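Local coordinates for Tle cognate immunity protein 4 C-terminal domain-containing protein (Pseudomonas aeruginosa PAO1, PDB 4R1D) that probably protects the bacterium from its own type VI secretion lipase Tle4, with which it forms a complex, acting as the cognate immunity protein, at residues K214-V219 with P223-L228. Sequence-based numbering, arbitrary orientation.
Sequences KGKHPV and PGEEYL
Glu226, Lys214 and His217 make the three largest contributions to the contact in this antiparallel beta hairpin, where the chain leaving strand 209-214 turns back into strand 225-233 of the C-terminal immunity domain. Gly215 and Glu226 form a hydrogen-bonded pair: Gly215 N gives to Glu226 O (3.0 Å), and Glu226 N returns the bond to Gly215 O (2.8 Å). The backbone turns a corner at Gly215, at angles where a CB would press against the preceding carbonyl oxygen. Beyond it, His217 N still donates to Gly224 O at 2.8 Å.

On one face of the hairpin, Lys214 and Tyr227 run side by side in the same direction. With CG anti to the backbone N (chi1 169°) and the rest of the chain extended, the lysine brings CD over one ring face, 3.9 Å from the Tyr227 ring centroid in a CH-pi contact displaced toward the rim. Both polar ends converge on Asp196 OD1 of helix 191-205, Lys214 NZ by a salt bridge and Tyr227 OH by a hydrogen bond. Lys216 and Glu225 share this face, also alongside each other, but their charged ends stay apart.

Glu226 projects from the other face, its carboxylate turned 82° against the His217 imidazole. OE1 accepts a hydrogen bond from Trp288 NE1, while OE2 forms a salt bridge with Arg213, so the buried carboxylate is held at both oxygens. Asp293 takes the far nitrogen of the imidazole, NE2, which probably favours a positively charged ring. A water gives one hydrogen to Lys216 O and the other to Glu226 OE2 (2.9 Å). His217 ND1 donates a nearly straight hydrogen bond to Glu226 OE1 (2.7 Å), the oxygen lying near the ring plane but the nitrogen standing well above the carboxylate plane.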
loop_
_atom_site.group_PDB
_atom_site.type_symbol
_atom_site.label_atom_id
_atom_site.label_comp_id
_atom_site.label_asym_id
_atom_site.label_seq_id
_atom_site.Cartn_x
_atom_site.Cartn_y
_atom_site.Cartn_z
ATOM N N LYS B 214 12.983 -26.990 -11.078
ATOM C CA LYS B 214 11.570 -26.749 -11.344
ATOM C C LYS B 214 10.851 -28.078 -11.490
ATOM O O LYS B 214 11.198 -28.879 -12.357
ATOM C CB LYS B 214 11.380 -25.914 -12.615
ATOM C CG LYS B 214 9.926 -25.856 -13.089
ATOM C CD LYS B 214 9.767 -25.052 -14.372
ATOM C CE LYS B 214 8.304 -24.994 -14.787
ATOM N NZ LYS B 214 8.117 -24.439 -16.156
ATOM N N GLY B 215 9.853 -28.317 -10.649
ATOM C CA GLY B 215 9.066 -29.527 -10.778
ATOM C C GLY B 215 8.366 -29.915 -9.499
ATOM O O GLY B 215 8.151 -29.081 -8.628
ATOM N N LYS B 216 8.016 -31.193 -9.388
ATOM C CA LYS B 216 7.306 -31.682 -8.214
ATOM C C LYS B 216 8.235 -31.843 -7.019
ATOM O O LYS B 216 9.410 -32.183 -7.170
ATOM C CB LYS B 216 6.614 -33.010 -8.524
ATOM C CG LYS B 216 5.712 -32.941 -9.736
ATOM C CD LYS B 216 4.818 -34.157 -9.832
ATOM C CE LYS B 216 3.837 -34.027 -10.987
ATOM N NZ LYS B 216 2.986 -35.249 -11.113
ATOM N N HIS B 217 7.692 -31.586 -5.833
ATOM C CA HIS B 217 8.413 -31.789 -4.579
ATOM C C HIS B 217 7.401 -32.193 -3.527
ATOM O O HIS B 217 7.058 -31.422 -2.639
ATOM C CB HIS B 217 9.176 -30.531 -4.148
ATOM C CG HIS B 217 10.062 -30.747 -2.959
ATOM N ND1 HIS B 217 11.172 -29.970 -2.704
ATOM C CD2 HIS B 217 9.999 -31.653 -1.956
ATOM C CE1 HIS B 217 11.755 -30.389 -1.593
ATOM N NE2 HIS B 217 11.065 -31.414 -1.122
ATOM N N PRO B 218 6.887 -33.418 -3.650
ATOM C CA PRO B 218 5.965 -33.939 -2.648
ATOM C C PRO B 218 6.707 -34.074 -1.331
ATOM O O PRO B 218 7.919 -34.297 -1.341
ATOM C CB PRO B 218 5.598 -35.322 -3.198
ATOM C CG PRO B 218 6.761 -35.711 -4.057
ATOM C CD PRO B 218 7.270 -34.430 -4.653
ATOM N N VAL B 219 5.990 -33.878 -0.229
ATOM C CA VAL B 219 6.515 -34.081 1.119
ATOM C C VAL B 219 5.463 -34.931 1.798
ATOM O O VAL B 219 4.385 -34.444 2.187
ATOM C CB VAL B 219 6.690 -32.754 1.890
ATOM C CG1 VAL B 219 7.183 -33.024 3.314
ATOM C CG2 VAL B 219 7.646 -31.840 1.153
ATOM N N PRO B 223 1.119 -32.797 -1.907
ATOM C CA PRO B 223 1.494 -32.723 -3.324
ATOM C C PRO B 223 2.112 -31.378 -3.703
ATOM O O PRO B 223 1.546 -30.669 -4.519
ATOM C CB PRO B 223 0.156 -32.918 -4.044
ATOM C CG PRO B 223 -0.857 -32.427 -3.095
ATOM C CD PRO B 223 -0.338 -32.732 -1.712
ATOM N N GLY B 224 3.269 -31.052 -3.134
ATOM C CA GLY B 224 3.895 -29.767 -3.416
ATOM C C GLY B 224 4.615 -29.705 -4.752
ATOM O O GLY B 224 5.061 -30.723 -5.277
ATOM N N GLU B 225 4.717 -28.502 -5.313
ATOM C CA GLU B 225 5.539 -28.270 -6.491
ATOM C C GLU B 225 6.445 -27.087 -6.192
ATOM O O GLU B 225 6.099 -26.242 -5.375
ATOM C CB GLU B 225 4.667 -28.015 -7.721
ATOM C CG GLU B 225 3.767 -29.213 -8.040
ATOM C CD GLU B 225 3.128 -29.151 -9.422
ATOM O OE1 GLU B 225 2.897 -28.034 -9.932
ATOM O OE2 GLU B 225 2.858 -30.232 -9.993
ATOM N N GLU B 226 7.605 -27.033 -6.828
ATOM C CA GLU B 226 8.572 -25.995 -6.494
ATOM C C GLU B 226 9.226 -25.389 -7.721
ATOM O O GLU B 226 9.279 -25.999 -8.782
ATOM C CB GLU B 226 9.652 -26.552 -5.562
ATOM C CG GLU B 226 10.617 -27.476 -6.258
ATOM C CD GLU B 226 11.594 -28.137 -5.302
ATOM O OE1 GLU B 226 11.665 -27.725 -4.119
ATOM O OE2 GLU B 226 12.283 -29.077 -5.743
ATOM N N TYR B 227 9.752 -24.186 -7.541
ATOM C CA TYR B 227 10.427 -23.468 -8.591
ATOM C C TYR B 227 11.530 -22.726 -7.864
ATOM O O TYR B 227 11.258 -21.946 -6.955
ATOM C CB TYR B 227 9.444 -22.482 -9.245
ATOM C CG TYR B 227 9.723 -22.184 -10.701
ATOM C CD1 TYR B 227 11.018 -22.003 -11.160
ATOM C CD2 TYR B 227 8.685 -22.092 -11.616
ATOM C CE1 TYR B 227 11.273 -21.728 -12.499
ATOM C CE2 TYR B 227 8.928 -21.818 -12.957
ATOM C CZ TYR B 227 10.228 -21.637 -13.389
ATOM O OH TYR B 227 10.488 -21.369 -14.716
ATOM N N LEU B 228 12.778 -22.983 -8.236
ATOM C CA LEU B 228 13.914 -22.458 -7.485
ATOM C C LEU B 228 14.837 -21.689 -8.416
ATOM O O LEU B 228 15.347 -22.254 -9.386
ATOM C CB LEU B 228 14.710 -23.615 -6.854
ATOM C CG LEU B 228 14.344 -24.157 -5.469
ATOM C CD1 LEU B 228 12.874 -24.452 -5.300
ATOM C CD2 LEU B 228 15.171 -25.408 -5.169
HETATM O O HOH W 1 11.642 -30.387 -8.199
#